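Local atomic coordinates of aminopeptidase N family protein (Idiomarina loihiensis L2TR, PDB entry 4FGM), a protein that is a zinc-binding hydrolase of the M61 family, probably acting as an aminopeptidase that releases residues from the N-terminus of peptides. Residues 341-353 / 441-453. Residues are numbered along the deposited sequence; the frame is centred on the assembly and turned at random.
Sequences ERGAGQYQQSVTE and KDALYNKESLSLV
With its CG beside the backbone N (chi1 -62°) and its chain bent at chi2 (-53°), E341 turns its carboxylate onto S449, whose hydroxyl donates to OE1 on the syn side over 2.9 Å from OG. The same OG accepts from the phenol of Y347, 2.7 Å from OH, and the serine thereby relays a chain from tyrosine to carboxylate. A water donates to E341 OE2 and to Q346 OE1 while accepting from L450 N, so both carboxylate oxygens are held. Replacing the acid E341 by an alanine is likely to leave the S449 hydroxyl without its acceptor and this water without one of its mates. The contact joins the exit of helix 326-342, inside the M61 aminopeptidase region that carries the HExxH zinc site, to the chain leaving helix 437-445. Further along, S350 and E353 form a capping box that starts helix 351-356, S350 N giving to E353 OE1 and E353 N returning to S350 OG. That helix start lies against the end of helix 437-445, where T352 OG1 donates to L444 O at 2.8 Å, tilted 33° from the carbonyl plane; T352 N adds a weak bond to the same oxygen. The T352 side chain crosses that of Y445 at about a right angle, and the Y445 hydroxyl beyond is hydrogen-bonded to E301. W304, from helix 303-306, packs on V351, T352 and L444, and the V351 side chain lies about 9 Å from that of the zinc ligand E307. K447 lies extended along the backbone of 348-350, its NZ making a long salt bridge of 3.9 Å with E353 OE1.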
# COMPACT_ATOMS: atom_id res chain seq x y z
N GLU A 341 2.14 -1.86 19.40
CA GLU A 341 2.20 -1.64 20.84
C GLU A 341 2.69 -0.27 21.31
O GLU A 341 2.53 0.08 22.48
CB GLU A 341 3.06 -2.72 21.49
CG GLU A 341 2.54 -4.14 21.32
CD GLU A 341 1.10 -4.30 21.75
OE1 GLU A 341 0.72 -3.71 22.79
OE2 GLU A 341 0.34 -5.02 21.06
N ARG A 342 3.27 0.50 20.40
CA ARG A 342 3.82 1.81 20.73
C ARG A 342 2.85 2.87 21.25
O ARG A 342 3.14 3.53 22.25
CB ARG A 342 4.58 2.38 19.53
CG ARG A 342 5.26 3.72 19.79
CD ARG A 342 6.34 3.61 20.87
NE ARG A 342 6.06 4.46 22.02
CZ ARG A 342 6.78 5.52 22.37
NH1 ARG A 342 7.83 5.86 21.64
NH2 ARG A 342 6.45 6.23 23.43
N GLY A 343 1.72 3.05 20.57
CA GLY A 343 0.80 4.09 20.98
C GLY A 343 -0.52 3.71 21.62
O GLY A 343 -0.96 2.56 21.57
N ALA A 344 -1.16 4.71 22.22
CA ALA A 344 -2.44 4.54 22.90
C ALA A 344 -3.61 4.34 21.94
O ALA A 344 -4.71 3.98 22.36
CB ALA A 344 -2.70 5.74 23.81
N GLY A 345 -3.38 4.58 20.65
CA GLY A 345 -4.44 4.43 19.66
C GLY A 345 -5.12 3.06 19.65
O GLY A 345 -6.32 2.95 19.37
N GLN A 346 -4.36 2.02 19.96
CA GLN A 346 -4.88 0.66 19.98
C GLN A 346 -6.00 0.51 21.01
O GLN A 346 -6.82 -0.41 20.90
CB GLN A 346 -3.77 -0.33 20.30
CG GLN A 346 -4.18 -1.79 20.20
CD GLN A 346 -3.02 -2.73 20.43
OE1 GLN A 346 -3.13 -3.93 20.20
NE2 GLN A 346 -1.90 -2.19 20.89
N TYR A 347 -6.04 1.39 21.99
CA TYR A 347 -7.07 1.32 23.02
C TYR A 347 -8.19 2.32 22.74
O TYR A 347 -9.15 2.43 23.51
CB TYR A 347 -6.46 1.60 24.40
CG TYR A 347 -5.30 0.69 24.75
CD1 TYR A 347 -3.98 1.11 24.60
CD2 TYR A 347 -5.53 -0.62 25.18
CE1 TYR A 347 -2.91 0.25 24.88
CE2 TYR A 347 -4.47 -1.49 25.46
CZ TYR A 347 -3.16 -1.04 25.30
OH TYR A 347 -2.11 -1.89 25.56
N GLN A 348 -8.08 3.02 21.62
CA GLN A 348 -9.07 4.02 21.22
C GLN A 348 -9.91 3.57 20.02
O GLN A 348 -11.02 4.06 19.82
CB GLN A 348 -8.37 5.34 20.87
CG GLN A 348 -7.95 6.15 22.08
CD GLN A 348 -9.10 6.97 22.64
OE1 GLN A 348 -10.27 6.71 22.35
NE2 GLN A 348 -8.77 7.98 23.45
N GLN A 349 -9.38 2.64 19.25
CA GLN A 349 -10.06 2.18 18.05
C GLN A 349 -9.85 0.69 17.79
O GLN A 349 -8.74 0.18 17.90
CB GLN A 349 -9.53 3.00 16.87
CG GLN A 349 -10.22 2.79 15.53
CD GLN A 349 -9.53 3.57 14.42
OE1 GLN A 349 -8.37 3.30 14.08
NE2 GLN A 349 -10.24 4.54 13.85
N SER A 350 -10.92 -0.01 17.45
CA SER A 350 -10.80 -1.44 17.15
C SER A 350 -10.33 -1.53 15.70
O SER A 350 -10.47 -0.58 14.93
CB SER A 350 -12.15 -2.16 17.31
OG SER A 350 -13.12 -1.69 16.39
N VAL A 351 -9.76 -2.68 15.34
CA VAL A 351 -9.24 -2.88 14.00
C VAL A 351 -10.33 -2.79 12.93
O VAL A 351 -10.10 -2.25 11.83
CB VAL A 351 -8.49 -4.23 13.88
CG1 VAL A 351 -9.49 -5.38 13.77
CG2 VAL A 351 -7.55 -4.21 12.70
N THR A 352 -11.52 -3.30 13.24
CA THR A 352 -12.62 -3.25 12.28
C THR A 352 -13.12 -1.83 12.12
O THR A 352 -13.51 -1.40 11.03
CB THR A 352 -13.80 -4.15 12.72
OG1 THR A 352 -14.13 -3.88 14.09
CG2 THR A 352 -13.43 -5.61 12.55
N GLU A 353 -13.11 -1.08 13.22
CA GLU A 353 -13.53 0.31 13.21
C GLU A 353 -12.57 1.12 12.34
O GLU A 353 -12.99 1.99 11.58
CB GLU A 353 -13.54 0.86 14.65
CG GLU A 353 -13.84 2.34 14.77
CD GLU A 353 -13.79 2.81 16.22
OE1 GLU A 353 -13.38 2.01 17.10
OE2 GLU A 353 -14.16 3.99 16.47
N LYS A 441 -12.86 -12.53 17.85
CA LYS A 441 -13.85 -11.50 18.14
C LYS A 441 -13.24 -10.37 18.97
O LYS A 441 -13.56 -9.20 18.76
CB LYS A 441 -15.04 -12.08 18.92
CG LYS A 441 -16.11 -12.73 18.06
CD LYS A 441 -17.28 -13.15 18.92
CE LYS A 441 -18.30 -13.95 18.12
NZ LYS A 441 -19.38 -14.47 19.01
N ASP A 442 -12.36 -10.72 19.91
CA ASP A 442 -11.72 -9.71 20.73
C ASP A 442 -10.70 -8.95 19.90
O ASP A 442 -10.56 -7.74 20.01
CB ASP A 442 -11.02 -10.33 21.95
CG ASP A 442 -12.00 -10.94 22.94
OD1 ASP A 442 -13.17 -10.50 22.97
OD2 ASP A 442 -11.60 -11.85 23.70
N ALA A 443 -9.99 -9.68 19.04
CA ALA A 443 -8.98 -9.09 18.17
C ALA A 443 -9.62 -8.13 17.19
O ALA A 443 -9.04 -7.10 16.84
CB ALA A 443 -8.24 -10.19 17.41
N LEU A 444 -10.83 -8.47 16.76
CA LEU A 444 -11.58 -7.69 15.78
C LEU A 444 -12.43 -6.53 16.30
O LEU A 444 -12.50 -5.48 15.67
CB LEU A 444 -12.47 -8.63 14.97
CG LEU A 444 -12.06 -9.11 13.57
CD1 LEU A 444 -10.62 -9.58 13.54
CD2 LEU A 444 -13.01 -10.22 13.15
N TYR A 445 -13.07 -6.71 17.46
CA TYR A 445 -13.95 -5.67 17.97
C TYR A 445 -13.57 -5.00 19.29
O TYR A 445 -14.16 -3.99 19.65
CB TYR A 445 -15.37 -6.25 18.05
CG TYR A 445 -15.83 -6.81 16.71
CD1 TYR A 445 -16.13 -5.96 15.65
CD2 TYR A 445 -15.86 -8.19 16.49
CE1 TYR A 445 -16.47 -6.47 14.39
CE2 TYR A 445 -16.19 -8.71 15.23
CZ TYR A 445 -16.49 -7.85 14.19
OH TYR A 445 -16.81 -8.35 12.95
N ASN A 446 -12.60 -5.54 20.00
CA ASN A 446 -12.16 -4.91 21.24
C ASN A 446 -11.00 -3.95 20.96
O ASN A 446 -10.43 -3.96 19.86
CB ASN A 446 -11.72 -5.95 22.28
CG ASN A 446 -12.89 -6.65 22.96
OD1 ASN A 446 -14.04 -6.22 22.85
ND2 ASN A 446 -12.59 -7.72 23.68
N LYS A 447 -10.66 -3.14 21.95
CA LYS A 447 -9.57 -2.18 21.80
C LYS A 447 -8.51 -2.46 22.86
O LYS A 447 -8.34 -1.69 23.81
CB LYS A 447 -10.12 -0.76 21.96
CG LYS A 447 -11.26 -0.45 21.02
CD LYS A 447 -11.95 0.85 21.40
CE LYS A 447 -13.14 1.12 20.49
NZ LYS A 447 -13.93 2.29 20.95
N GLU A 448 -7.80 -3.57 22.69
CA GLU A 448 -6.76 -4.00 23.63
C GLU A 448 -5.61 -4.66 22.88
O GLU A 448 -5.68 -4.85 21.67
CB GLU A 448 -7.36 -4.99 24.62
CG GLU A 448 -8.10 -6.14 23.94
CD GLU A 448 -9.06 -6.88 24.87
OE1 GLU A 448 -9.58 -6.25 25.81
OE2 GLU A 448 -9.32 -8.08 24.63
N SER A 449 -4.55 -5.01 23.61
CA SER A 449 -3.39 -5.66 23.00
C SER A 449 -3.67 -7.14 22.79
O SER A 449 -4.52 -7.73 23.45
CB SER A 449 -2.16 -5.50 23.88
OG SER A 449 -1.81 -4.15 24.06
N LEU A 450 -2.94 -7.74 21.85
CA LEU A 450 -3.08 -9.17 21.58
C LEU A 450 -1.99 -9.87 22.37
O LEU A 450 -0.93 -9.29 22.62
CB LEU A 450 -2.90 -9.47 20.09
CG LEU A 450 -3.84 -8.84 19.07
CD1 LEU A 450 -3.39 -9.24 17.67
CD2 LEU A 450 -5.27 -9.28 19.31
N SER A 451 -2.24 -11.11 22.76
CA SER A 451 -1.26 -11.88 23.51
C SER A 451 -0.53 -12.82 22.55
O SER A 451 -1.10 -13.81 22.11
CB SER A 451 -1.96 -12.71 24.58
OG SER A 451 -3.06 -11.99 25.12
N LEU A 452 0.72 -12.50 22.23
CA LEU A 452 1.50 -13.34 21.32
C LEU A 452 2.71 -13.96 21.99
O LEU A 452 3.36 -14.84 21.43
CB LEU A 452 1.99 -12.54 20.10
CG LEU A 452 0.99 -12.07 19.04
CD1 LEU A 452 -0.11 -13.11 18.87
CD2 LEU A 452 0.39 -10.74 19.44
N VAL A 453 3.02 -13.50 23.20
CA VAL A 453 4.17 -14.01 23.94
C VAL A 453 4.09 -15.52 24.16
O VAL A 453 5.04 -16.25 23.86
CB VAL A 453 4.31 -13.31 25.31
CG1 VAL A 453 5.61 -13.75 25.97
CG2 VAL A 453 4.29 -11.81 25.13
O HOH W 1 -1.82 -6.10 19.70
O HOH W 2 -15.51 -2.62 17.34
O HOH W 3 -9.27 -4.38 17.33